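Local coordinates for protein monovalent Na+/H+ antiporter subunit D (Dietzia sp. DQ12-45-1b, PDB 7D3U) that probably serves as an antiporter-like, membrane-spanning subunit of the multi-subunit Mrp sodium/proton antiporter and is related to the proton-pumping membrane subunits of respiratory complex I, at residues Ser174-Ile179 against Leu214-Ile219; Ala182-Val187 against Val208-Val213; Ser168-Ala173 against Ala218-Val223; Val138-Ser143 against Gly247-Ile252. All coordinates share one frame; numbering follows the deposited sequence.

Contacts 2, 1 and 3 line up along one antiparallel pair of transmembrane helices, 157-187 and 204-221. From contact 1 the centre of contact 2 lies about 10 Å away and that of contact 3 about 7 Å; contacts 2 and 3 are about 17 Å apart. Contact 2 is nearest the connection between the helices in sequence and contact 3 farthest from it. Contact 4 joins the flanking helices, 129-146 before the pair and 249-263 after it, and so encloses the other three along the chain, with its centre about 11 Å from that of contact 3. The pairing thus runs from an apolar seam to a polar interior, where K220 and S174 link contacts 3 and 1.

Contact 1. Residues Ser174-Ile179 against Leu214-Ile219; sequences STILLI and LFALAI. With LMT (dodecyl-beta-D-maltoside), chain N.
The backbones of I176-L177 and A216 come together where two antiparallel transmembrane helices pair, their axes 8.1 Å apart at closest approach and their directions 165° from each other, with the CA atoms of L177 and A216 only 5.2 Å apart. The alanine makes this closeness possible: A216 CB lies against the opposing main chain, 3.4 Å from L177 N, and also meets L177 CB at 3.7 Å. I176 wraps the other side of that methyl. With chi1 at -70°, its CG1 stands opposite the carbonyl carbon, so its two branches divide the work: I176 CG2 touches A216 CB at 3.7 Å, while I176 CD1 reaches on to I219 CD1 at 4.0 Å and approaches the F215 ring obliquely near CE2. I219 CD1 lies over one face of that ring, offset toward the rim, which builds a small apolar cluster from both helices. On the other flank of A216, L177 CD1 and L217 CD2 meet at 3.7 Å.

The seam itself is wholly apolar, but S174, turned away from helix 204-221 at this level, hydrogen-bonds through OG to E137 OE2 and K220 NZ, tying the pair to helix 129-146. V573 of subunit A packs on I176 and I219, and A37 of subunit C on T175 and I179, so the pair is buried within the complex. A dodecyl maltoside tail runs along helix 204-221, probably standing in for a lipid chain; its C11 carbon lies 3.7 Å from A218 CB.

Contact 2. Residues Ala182-Val187 against Val208-Val213; sequences ALIYGV and VATALV
T210 OG1 hydrogen-bonds to V206 O one turn back in its own helix, and with its polar need met there it can accept the methyl I184 CD1 as an apolar neighbour, 3.9 Å away. The pair is a further piece of an antiparallel transmembrane helix packing, with axes 8.7 Å apart at closest approach and 161° between their directions. A209 forms its centre: its small CB is held between L183 CB at 3.6 Å and I184 CG1, also at 3.6 Å, so the two helices meet close to their backbones. The chi1 of -68° sets I184 CG1 beside its own backbone N and carries CD1 over to helix 204-221, at about a right angle to V213, where it meets V213 CG2 at 3.9 Å. A serine in place of I184 would probably open a gap beside A209 and V213 and cost V213 CG2 the methyl it meets, leaving A209 CB to L183 alone across this contact.

No hydrogen bond crosses this interface, and the polar anchoring lies on its outer side: Y185 OH is bonded to S710 OG of subunit A, and the same ring makes a cation-pi contact with R707 of that subunit. M703 and L580 of subunit A pack on L183 and L212. Those two leucines meet each other through their CD1 methyls, L183 CD1 to L212 CD1 at 4.1 Å.

Contact 3. Residues Ser168-Ala173 against Ala218-Val223; sequences SVNLLA and AIKAAV
A Schellman motif ends helix 204-221 here, just after I219 and K220, which pack on V169, N170 and A173 of helix 157-187; such a break in mid-membrane is a hallmark of the antiporter-like subunits of Mrp and complex I. A222 takes a positive phi of 61°, and the motif is made by V223 N bonding to A218 O and A222 N to I219 O. Before the break, A173 CB fits between two side chains, touching I219 CG2 at 3.7 Å and K220 CG at 3.7 Å. I219 CG2 also rests 3.8 Å from V169 O. The lysine chain reaches extended across to helix 157-187, and the bend at chi4 (-63°) brings K220 NZ near N170 O, at 3.5 Å a neighbour only. The hydrogen bond of the ammonium goes instead to S174 OG, one turn on. N170 ND2 crosses obliquely beside the aliphatic part, 4.0 Å from K220 CG.

This buried lysine probably corresponds to the family's conserved lysine at the helix break. V136 and L140 of helix 129-146 pack on K220 from one neighbouring helix and A253 of helix 249-263 from another, while V573 of subunit A borders I219.

Contact 4. Residues Val138-Ser143 against Gly247-Ile252; sequences VMLLPS and GLHTKI
The imidazole of H249 meets helix 129-146 with its edge: the methyl CE of M139 and the carbonyl M139 O both lie there, the latter in the ring plane. The thioether comes in obliquely, M139 SD standing 4.3 Å from the centre of the H249 ring and 58° off its normal, and L140 CD2 also approaches at a slant. F245 makes an edge-to-face contact with the imidazole. S143 points toward the same edge, but the position of its hydroxyl is doubtful. In M139, CG opposite the backbone N (chi1 180°) carries the sulfur out to the ring, and the bend about CG-SD (chi3 64°) swings CE to the ring edge. M139 SD also rests on I252 CG1 at 3.9 Å.

Replacing H249 with an alanine would probably open a gap between the helices and leave the M139 thioether and the L140 methyl without the ring they pack on. On the far side of its helix, K251 NZ bonds to T250 OG1 at 3.2 Å and to S246 O. Helix 129-146 is kinked at P142, and the helical path is irregular between 239-245 and 249-263: irregular helices carrying buried polar side chains, as along the central hydrophilic axis of complex I antiporter-like subunits.

Contact 1. Residues Ser174-Ile179 against Leu214-Ile219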
loop_
_atom_site.group_PDB
_atom_site.type_symbol
_atom_site.label_atom_id
_atom_site.label_comp_id
_atom_site.label_asym_id
_atom_site.label_seq_id
_atom_site.Cartn_x
_atom_site.Cartn_y
_atom_site.Cartn_z
ATOM N N SER A 174 9.594 7.525 1.515
ATOM C CA SER A 174 10.619 7.706 0.493
ATOM C C SER A 174 11.787 8.520 1.026
ATOM O O SER A 174 12.951 8.199 0.765
ATOM C CB SER A 174 10.014 8.378 -0.736
ATOM O OG SER A 174 9.291 7.446 -1.519
ATOM N N THR A 175 11.502 9.570 1.794
ATOM C CA THR A 175 12.583 10.388 2.321
ATOM C C THR A 175 13.346 9.664 3.422
ATOM O O THR A 175 14.558 9.855 3.560
ATOM C CB THR A 175 12.036 11.715 2.830
ATOM O OG1 THR A 175 11.287 12.348 1.787
ATOM C CG2 THR A 175 13.172 12.621 3.219
ATOM N N ILE A 176 12.670 8.822 4.203
ATOM C CA ILE A 176 13.383 8.007 5.181
ATOM C C ILE A 176 14.290 7.008 4.473
ATOM O O ILE A 176 15.422 6.763 4.904
ATOM C CB ILE A 176 12.389 7.310 6.124
ATOM C CG1 ILE A 176 11.739 8.333 7.052
ATOM C CG2 ILE A 176 13.087 6.250 6.942
ATOM C CD1 ILE A 176 10.707 7.737 7.974
ATOM N N LEU A 177 13.814 6.428 3.369
ATOM C CA LEU A 177 14.665 5.564 2.558
ATOM C C LEU A 177 15.865 6.331 2.022
ATOM O O LEU A 177 16.981 5.803 1.974
ATOM C CB LEU A 177 13.853 4.969 1.407
ATOM C CG LEU A 177 14.181 3.575 0.873
ATOM C CD1 LEU A 177 13.098 3.144 -0.094
ATOM C CD2 LEU A 177 15.534 3.535 0.191
ATOM N N LEU A 178 15.652 7.582 1.619
ATOM C CA LEU A 178 16.752 8.388 1.101
ATOM C C LEU A 178 17.775 8.690 2.190
ATOM O O LEU A 178 18.984 8.637 1.945
ATOM C CB LEU A 178 16.213 9.683 0.503
ATOM C CG LEU A 178 17.260 10.602 -0.113
ATOM C CD1 LEU A 178 17.900 9.919 -1.303
ATOM C CD2 LEU A 178 16.629 11.915 -0.517
ATOM N N ILE A 179 17.309 9.006 3.398
ATOM C CA ILE A 179 18.225 9.255 4.505
ATOM C C ILE A 179 18.985 7.985 4.864
ATOM O O ILE A 179 20.178 8.028 5.185
ATOM C CB ILE A 179 17.458 9.821 5.714
ATOM C CG1 ILE A 179 16.854 11.179 5.369
ATOM C CG2 ILE A 179 18.370 9.948 6.919
ATOM C CD1 ILE A 179 16.061 11.787 6.494
ATOM N N LEU A 214 15.217 -0.532 5.894
ATOM C CA LEU A 214 14.203 -1.565 6.059
ATOM C C LEU A 214 12.940 -1.013 6.700
ATOM O O LEU A 214 11.840 -1.474 6.393
ATOM C CB LEU A 214 14.758 -2.719 6.892
ATOM C CG LEU A 214 15.839 -3.569 6.229
ATOM C CD1 LEU A 214 16.294 -4.668 7.163
ATOM C CD2 LEU A 214 15.317 -4.151 4.935
ATOM N N PHE A 215 13.068 -0.011 7.568
ATOM C CA PHE A 215 11.891 0.576 8.196
ATOM C C PHE A 215 11.117 1.433 7.207
ATOM O O PHE A 215 9.882 1.445 7.223
ATOM C CB PHE A 215 12.310 1.388 9.418
ATOM C CG PHE A 215 11.260 2.333 9.913
ATOM C CD1 PHE A 215 10.010 1.870 10.282
ATOM C CD2 PHE A 215 11.527 3.682 10.023
ATOM C CE1 PHE A 215 9.045 2.739 10.737
ATOM C CE2 PHE A 215 10.566 4.555 10.482
ATOM C CZ PHE A 215 9.326 4.082 10.843
ATOM N N ALA A 216 11.821 2.150 6.331
ATOM C CA ALA A 216 11.131 2.857 5.258
ATOM C C ALA A 216 10.403 1.888 4.338
ATOM O O ALA A 216 9.246 2.125 3.965
ATOM C CB ALA A 216 12.120 3.703 4.460
ATOM N N LEU A 217 11.055 0.784 3.976
ATOM C CA LEU A 217 10.394 -0.216 3.147
ATOM C C LEU A 217 9.244 -0.896 3.880
ATOM O O LEU A 217 8.284 -1.337 3.243
ATOM C CB LEU A 217 11.407 -1.251 2.667
ATOM C CG LEU A 217 12.504 -0.672 1.776
ATOM C CD1 LEU A 217 13.679 -1.624 1.675
ATOM C CD2 LEU A 217 11.948 -0.348 0.403
ATOM N N ALA A 218 9.314 -0.979 5.208
ATOM C CA ALA A 218 8.204 -1.525 5.979
ATOM C C ALA A 218 7.027 -0.563 6.019
ATOM O O ALA A 218 5.871 -0.999 5.960
ATOM C CB ALA A 218 8.664 -1.862 7.394
ATOM N N ILE A 219 7.295 0.739 6.139
ATOM C CA ILE A 219 6.234 1.730 5.981
ATOM C C ILE A 219 5.576 1.568 4.621
ATOM O O ILE A 219 4.346 1.547 4.501
ATOM C CB ILE A 219 6.785 3.155 6.157
ATOM C CG1 ILE A 219 7.389 3.348 7.541
ATOM C CG2 ILE A 219 5.684 4.173 5.937
ATOM C CD1 ILE A 219 8.065 4.687 7.698
HETATM C C1B LMT N . 21.569 -8.842 22.743
HETATM C C2B LMT N . 22.487 -8.157 23.768
HETATM C C3B LMT N . 23.737 -9.018 24.037
HETATM C C4B LMT N . 24.455 -9.399 22.716
HETATM C C5B LMT N . 23.395 -9.866 21.702
HETATM C C6B LMT N . 23.853 -11.151 21.022
HETATM O O1B LMT N . 21.379 -7.979 21.676
HETATM O O2B LMT N . 22.843 -6.946 23.239
HETATM O O3B LMT N . 23.439 -10.113 24.806
HETATM O "O4'" LMT N . 25.131 -8.319 22.202
HETATM O O5B LMT N . 22.131 -10.034 22.292
HETATM O O6B LMT N . 22.843 -11.662 20.253
HETATM C "C1'" LMT N . 18.683 -5.874 19.491
HETATM C "C2'" LMT N . 18.581 -5.591 20.996
HETATM C "C3'" LMT N . 19.787 -6.217 21.744
HETATM C "C4'" LMT N . 20.057 -7.669 21.311
HETATM C "C5'" LMT N . 20.003 -7.695 19.770
HETATM C "C6'" LMT N . 20.321 -9.036 19.170
HETATM O "O1'" LMT N . 17.555 -5.458 18.852
HETATM O "O2'" LMT N . 18.619 -4.235 21.175
HETATM O "O3'" LMT N . 19.583 -6.174 23.089
HETATM O "O5'" LMT N . 18.754 -7.269 19.314
HETATM O "O6'" LMT N . 19.526 -9.940 19.825
HETATM C C1 LMT N . 17.747 -4.378 17.974
HETATM C C2 LMT N . 16.536 -4.395 17.095
HETATM C C3 LMT N . 16.199 -3.117 16.408
HETATM C C4 LMT N . 14.779 -3.240 15.933
HETATM C C5 LMT N . 14.325 -1.960 15.327
HETATM C C6 LMT N . 14.588 -1.914 13.863
HETATM C C7 LMT N . 13.297 -1.738 13.124
HETATM C C8 LMT N . 13.501 -2.146 11.710
HETATM C C9 LMT N . 12.239 -2.290 10.932
HETATM C C10 LMT N . 12.236 -3.671 10.347
HETATM C C11 LMT N . 11.213 -3.795 9.268
HETATM C C12 LMT N . 11.320 -5.099 8.558
#

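Contact 2. Residues Ala182-Val187 against Val208-Val213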
loop_
_atom_site.group_PDB
_atom_site.type_symbol
_atom_site.label_atom_id
_atom_site.label_comp_id
_atom_site.label_asym_id
_atom_site.label_seq_id
_atom_site.Cartn_x
_atom_site.Cartn_y
_atom_site.Cartn_z
ATOM N N ALA A 182 21.621 7.537 2.317
ATOM C CA ALA A 182 22.679 8.507 2.573
ATOM C C ALA A 182 23.583 8.047 3.706
ATOM O O ALA A 182 24.808 8.166 3.618
ATOM C CB ALA A 182 22.072 9.870 2.895
ATOM N N LEU A 183 23.003 7.501 4.772
ATOM C CA LEU A 183 23.826 7.039 5.885
ATOM C C LEU A 183 24.626 5.796 5.515
ATOM O O LEU A 183 25.765 5.636 5.972
ATOM C CB LEU A 183 22.956 6.776 7.111
ATOM C CG LEU A 183 22.266 8.006 7.703
ATOM C CD1 LEU A 183 21.513 7.641 8.966
ATOM C CD2 LEU A 183 23.277 9.101 7.980
ATOM N N ILE A 184 24.059 4.913 4.690
ATOM C CA ILE A 184 24.819 3.766 4.199
ATOM C C ILE A 184 26.004 4.236 3.369
ATOM O O ILE A 184 27.123 3.731 3.514
ATOM C CB ILE A 184 23.912 2.816 3.396
ATOM C CG1 ILE A 184 22.889 2.151 4.310
ATOM C CG2 ILE A 184 24.739 1.759 2.698
ATOM C CD1 ILE A 184 22.027 1.134 3.609
ATOM N N TYR A 185 25.781 5.213 2.487
ATOM C CA TYR A 185 26.881 5.751 1.695
ATOM C C TYR A 185 27.880 6.503 2.563
ATOM O O TYR A 185 29.053 6.623 2.196
ATOM C CB TYR A 185 26.342 6.664 0.595
ATOM C CG TYR A 185 27.400 7.149 -0.365
ATOM C CD1 TYR A 185 27.750 6.397 -1.474
ATOM C CD2 TYR A 185 28.045 8.360 -0.166
ATOM C CE1 TYR A 185 28.715 6.834 -2.355
ATOM C CE2 TYR A 185 29.012 8.803 -1.040
ATOM C CZ TYR A 185 29.343 8.036 -2.132
ATOM O OH TYR A 185 30.305 8.476 -3.010
ATOM N N GLY A 186 27.437 7.021 3.703
ATOM C CA GLY A 186 28.326 7.722 4.604
ATOM C C GLY A 186 29.249 6.797 5.368
ATOM O O GLY A 186 30.453 7.050 5.453
ATOM N N VAL A 187 28.698 5.719 5.926
ATOM C CA VAL A 187 29.511 4.803 6.720
ATOM C C VAL A 187 30.306 3.860 5.825
ATOM O O VAL A 187 31.508 3.660 6.029
ATOM C CB VAL A 187 28.633 4.046 7.735
ATOM C CG1 VAL A 187 27.953 5.022 8.650
ATOM C CG2 VAL A 187 27.571 3.245 7.028
ATOM N N VAL A 208 22.451 0.169 11.590
ATOM C CA VAL A 208 21.395 1.117 11.933
ATOM C C VAL A 208 20.857 1.803 10.681
ATOM O O VAL A 208 19.644 1.994 10.533
ATOM C CB VAL A 208 21.906 2.132 12.970
ATOM C CG1 VAL A 208 20.982 3.331 13.042
ATOM C CG2 VAL A 208 22.018 1.470 14.326
ATOM N N ALA A 209 21.741 2.172 9.752
ATOM C CA ALA A 209 21.283 2.759 8.497
ATOM C C ALA A 209 20.473 1.759 7.682
ATOM O O ALA A 209 19.454 2.115 7.075
ATOM C CB ALA A 209 22.477 3.265 7.692
ATOM N N THR A 210 20.907 0.499 7.655
ATOM C CA THR A 210 20.137 -0.513 6.944
ATOM C C THR A 210 18.808 -0.782 7.636
ATOM O O THR A 210 17.820 -1.101 6.970
ATOM C CB THR A 210 20.944 -1.802 6.818
ATOM O OG1 THR A 210 22.287 -1.487 6.435
ATOM C CG2 THR A 210 20.334 -2.698 5.760
ATOM N N ALA A 211 18.755 -0.637 8.961
ATOM C CA ALA A 211 17.481 -0.733 9.660
ATOM C C ALA A 211 16.575 0.433 9.300
ATOM O O ALA A 211 15.358 0.267 9.198
ATOM C CB ALA A 211 17.709 -0.789 11.168
ATOM N N LEU A 212 17.151 1.617 9.095
ATOM C CA LEU A 212 16.364 2.751 8.613
ATOM C C LEU A 212 15.787 2.470 7.231
ATOM O O LEU A 212 14.616 2.767 6.963
ATOM C CB LEU A 212 17.225 4.012 8.581
ATOM C CG LEU A 212 16.893 5.116 9.581
ATOM C CD1 LEU A 212 17.648 6.383 9.231
ATOM C CD2 LEU A 212 15.402 5.377 9.606
ATOM N N VAL A 213 16.600 1.900 6.341
ATOM C CA VAL A 213 16.116 1.555 5.004
ATOM C C VAL A 213 15.007 0.511 5.089
ATOM O O VAL A 213 13.963 0.632 4.432
ATOM C CB VAL A 213 17.280 1.073 4.122
ATOM C CG1 VAL A 213 16.760 0.557 2.796
ATOM C CG2 VAL A 213 18.270 2.195 3.901
#

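Contact 3. Residues Ser168-Ala173 against Ala218-Val223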
loop_
_atom_site.group_PDB
_atom_site.type_symbol
_atom_site.label_atom_id
_atom_site.label_comp_id
_atom_site.label_asym_id
_atom_site.label_seq_id
_atom_site.Cartn_x
_atom_site.Cartn_y
_atom_site.Cartn_z
ATOM N N SER A 168 1.430 11.629 1.522
ATOM C CA SER A 168 2.117 12.124 2.707
ATOM C C SER A 168 2.929 11.021 3.370
ATOM O O SER A 168 4.131 11.181 3.607
ATOM C CB SER A 168 1.106 12.717 3.683
ATOM O OG SER A 168 0.751 14.034 3.303
ATOM N N VAL A 169 2.292 9.887 3.674
ATOM C CA VAL A 169 3.021 8.797 4.322
ATOM C C VAL A 169 3.916 8.029 3.367
ATOM O O VAL A 169 4.682 7.170 3.815
ATOM C CB VAL A 169 2.073 7.785 4.983
ATOM C CG1 VAL A 169 1.138 8.486 5.944
ATOM C CG2 VAL A 169 1.306 7.053 3.916
ATOM N N ASN A 170 3.838 8.298 2.065
ATOM C CA ASN A 170 4.758 7.694 1.111
ATOM C C ASN A 170 5.930 8.602 0.772
ATOM O O ASN A 170 7.043 8.113 0.565
ATOM C CB ASN A 170 4.020 7.309 -0.172
ATOM C CG ASN A 170 3.582 5.863 -0.174
ATOM O OD1 ASN A 170 2.470 5.538 -0.585
ATOM N ND2 ASN A 170 4.457 4.983 0.292
ATOM N N LEU A 171 5.706 9.917 0.704
ATOM C CA LEU A 171 6.826 10.841 0.602
ATOM C C LEU A 171 7.681 10.807 1.861
ATOM O O LEU A 171 8.899 10.993 1.789
ATOM C CB LEU A 171 6.317 12.259 0.338
ATOM C CG LEU A 171 7.322 13.407 0.417
ATOM C CD1 LEU A 171 8.469 13.185 -0.552
ATOM C CD2 LEU A 171 6.642 14.736 0.148
ATOM N N LEU A 172 7.064 10.555 3.016
ATOM C CA LEU A 172 7.835 10.407 4.243
ATOM C C LEU A 172 8.637 9.113 4.231
ATOM O O LEU A 172 9.809 9.100 4.621
ATOM C CB LEU A 172 6.903 10.462 5.453
ATOM C CG LEU A 172 7.456 10.100 6.831
ATOM C CD1 LEU A 172 8.737 10.853 7.126
ATOM C CD2 LEU A 172 6.418 10.386 7.898
ATOM N N ALA A 173 8.028 8.016 3.775
ATOM C CA ALA A 173 8.762 6.759 3.675
ATOM C C ALA A 173 9.867 6.853 2.633
ATOM O O ALA A 173 10.967 6.328 2.834
ATOM C CB ALA A 173 7.807 5.616 3.339
ATOM N N ALA A 218 9.314 -0.979 5.208
ATOM C CA ALA A 218 8.204 -1.525 5.979
ATOM C C ALA A 218 7.027 -0.563 6.019
ATOM O O ALA A 218 5.871 -0.999 5.960
ATOM C CB ALA A 218 8.664 -1.862 7.394
ATOM N N ILE A 219 7.295 0.739 6.139
ATOM C CA ILE A 219 6.234 1.730 5.981
ATOM C C ILE A 219 5.576 1.568 4.621
ATOM O O ILE A 219 4.346 1.547 4.501
ATOM C CB ILE A 219 6.785 3.155 6.157
ATOM C CG1 ILE A 219 7.389 3.348 7.541
ATOM C CG2 ILE A 219 5.684 4.173 5.937
ATOM C CD1 ILE A 219 8.065 4.687 7.698
ATOM N N LYS A 220 6.392 1.442 3.573
ATOM C CA LYS A 220 5.845 1.227 2.238
ATOM C C LYS A 220 5.098 -0.096 2.137
ATOM O O LYS A 220 4.218 -0.243 1.282
ATOM C CB LYS A 220 6.957 1.280 1.197
ATOM C CG LYS A 220 7.609 2.635 1.085
ATOM C CD LYS A 220 8.699 2.626 0.042
ATOM C CE LYS A 220 9.378 3.973 -0.029
ATOM N NZ LYS A 220 8.435 5.035 -0.452
ATOM N N ALA A 221 5.431 -1.063 2.987
ATOM C CA ALA A 221 4.788 -2.367 2.974
ATOM C C ALA A 221 3.659 -2.488 3.987
ATOM O O ALA A 221 2.953 -3.501 3.980
ATOM C CB ALA A 221 5.821 -3.466 3.234
ATOM N N ALA A 222 3.477 -1.490 4.852
ATOM C CA ALA A 222 2.385 -1.457 5.824
ATOM C C ALA A 222 2.463 -2.633 6.800
ATOM O O ALA A 222 1.583 -3.493 6.854
ATOM C CB ALA A 222 1.026 -1.410 5.120
ATOM N N VAL A 223 3.545 -2.656 7.575
ATOM C CA VAL A 223 3.674 -3.578 8.699
ATOM C C VAL A 223 2.874 -3.015 9.867
ATOM O O VAL A 223 2.360 -1.896 9.787
ATOM C CB VAL A 223 5.147 -3.808 9.072
ATOM C CG1 VAL A 223 5.897 -4.378 7.886
ATOM C CG2 VAL A 223 5.774 -2.507 9.503
#

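Contact 4. Residues Val138-Ser143 against Gly247-Ile252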
loop_
_atom_site.group_PDB
_atom_site.type_symbol
_atom_site.label_atom_id
_atom_site.label_comp_id
_atom_site.label_asym_id
_atom_site.label_seq_id
_atom_site.Cartn_x
_atom_site.Cartn_y
_atom_site.Cartn_z
ATOM N N VAL A 138 9.566 6.700 -9.423
ATOM C CA VAL A 138 9.020 6.536 -10.767
ATOM C C VAL A 138 7.783 5.651 -10.750
ATOM O O VAL A 138 6.920 5.767 -11.625
ATOM C CB VAL A 138 10.095 5.967 -11.718
ATOM C CG1 VAL A 138 9.532 5.736 -13.111
ATOM C CG2 VAL A 138 11.268 6.905 -11.793
ATOM N N MET A 139 7.683 4.753 -9.777
ATOM C CA MET A 139 6.494 3.931 -9.603
ATOM C C MET A 139 5.398 4.648 -8.830
ATOM O O MET A 139 4.212 4.394 -9.066
ATOM C CB MET A 139 6.866 2.632 -8.882
ATOM C CG MET A 139 5.709 1.690 -8.630
ATOM S SD MET A 139 6.136 0.424 -7.424
ATOM C CE MET A 139 6.425 1.427 -5.972
ATOM N N LEU A 140 5.770 5.550 -7.921
ATOM C CA LEU A 140 4.787 6.191 -7.055
ATOM C C LEU A 140 4.129 7.391 -7.720
ATOM O O LEU A 140 2.938 7.638 -7.511
ATOM C CB LEU A 140 5.443 6.620 -5.744
ATOM C CG LEU A 140 5.647 5.535 -4.689
ATOM C CD1 LEU A 140 6.311 6.121 -3.458
ATOM C CD2 LEU A 140 4.324 4.893 -4.331
ATOM N N LEU A 141 4.882 8.161 -8.504
ATOM C CA LEU A 141 4.306 9.361 -9.106
ATOM C C LEU A 141 3.157 9.061 -10.063
ATOM O O LEU A 141 2.119 9.739 -9.960
ATOM C CB LEU A 141 5.405 10.177 -9.797
ATOM C CG LEU A 141 6.167 11.130 -8.881
ATOM C CD1 LEU A 141 6.971 10.354 -7.853
ATOM C CD2 LEU A 141 7.069 12.023 -9.703
ATOM N N PRO A 142 3.253 8.105 -10.995
ATOM C CA PRO A 142 2.067 7.755 -11.788
ATOM C C PRO A 142 0.983 7.102 -10.968
ATOM O O PRO A 142 -0.178 7.105 -11.391
ATOM C CB PRO A 142 2.618 6.792 -12.847
ATOM C CG PRO A 142 4.070 7.054 -12.883
ATOM C CD PRO A 142 4.444 7.400 -11.486
ATOM N N SER A 143 1.320 6.534 -9.812
ATOM C CA SER A 143 0.288 5.999 -8.938
ATOM C C SER A 143 -0.594 7.110 -8.393
ATOM O O SER A 143 -1.806 6.929 -8.240
ATOM C CB SER A 143 0.921 5.212 -7.798
ATOM O OG SER A 143 2.006 4.430 -8.259
ATOM N N GLY A 247 -0.871 -5.327 -5.958
ATOM C CA GLY A 247 0.208 -6.260 -6.204
ATOM C C GLY A 247 1.546 -5.625 -6.512
ATOM O O GLY A 247 2.557 -6.325 -6.604
ATOM N N LEU A 248 1.575 -4.304 -6.696
ATOM C CA LEU A 248 2.793 -3.619 -7.114
ATOM C C LEU A 248 3.561 -2.992 -5.952
ATOM O O LEU A 248 4.693 -3.391 -5.672
ATOM C CB LEU A 248 2.451 -2.556 -8.164
ATOM C CG LEU A 248 1.762 -3.114 -9.407
ATOM C CD1 LEU A 248 1.657 -2.057 -10.477
ATOM C CD2 LEU A 248 2.508 -4.325 -9.930
ATOM N N HIS A 249 2.952 -2.040 -5.246
ATOM C CA HIS A 249 3.724 -1.160 -4.370
ATOM C C HIS A 249 4.205 -1.891 -3.123
ATOM O O HIS A 249 5.415 -2.003 -2.877
ATOM C CB HIS A 249 2.883 0.059 -3.988
ATOM C CG HIS A 249 2.444 0.880 -5.160
ATOM N ND1 HIS A 249 3.321 1.623 -5.919
ATOM C CD2 HIS A 249 1.221 1.073 -5.702
ATOM C CE1 HIS A 249 2.659 2.239 -6.879
ATOM N NE2 HIS A 249 1.382 1.922 -6.770
ATOM N N THR A 250 3.266 -2.383 -2.314
ATOM C CA THR A 250 3.640 -3.129 -1.120
ATOM C C THR A 250 4.509 -4.325 -1.475
ATOM O O THR A 250 5.422 -4.683 -0.727
ATOM C CB THR A 250 2.391 -3.581 -0.369
ATOM O OG1 THR A 250 1.590 -4.401 -1.229
ATOM C CG2 THR A 250 1.579 -2.383 0.073
ATOM N N LYS A 251 4.272 -4.930 -2.636
ATOM C CA LYS A 251 5.044 -6.104 -3.016
ATOM C C LYS A 251 6.438 -5.737 -3.508
ATOM O O LYS A 251 7.381 -6.509 -3.307
ATOM C CB LYS A 251 4.289 -6.905 -4.074
ATOM C CG LYS A 251 3.271 -7.878 -3.491
ATOM C CD LYS A 251 2.090 -7.160 -2.863
ATOM C CE LYS A 251 1.333 -8.068 -1.918
ATOM N NZ LYS A 251 0.232 -7.346 -1.228
ATOM N N ILE A 252 6.600 -4.565 -4.128
ATOM C CA ILE A 252 7.947 -4.083 -4.420
ATOM C C ILE A 252 8.694 -3.814 -3.121
ATOM O O ILE A 252 9.891 -4.100 -3.003
ATOM C CB ILE A 252 7.900 -2.834 -5.318
ATOM C CG1 ILE A 252 7.519 -3.213 -6.748
ATOM C CG2 ILE A 252 9.235 -2.117 -5.316
ATOM C CD1 ILE A 252 8.098 -4.517 -7.210
#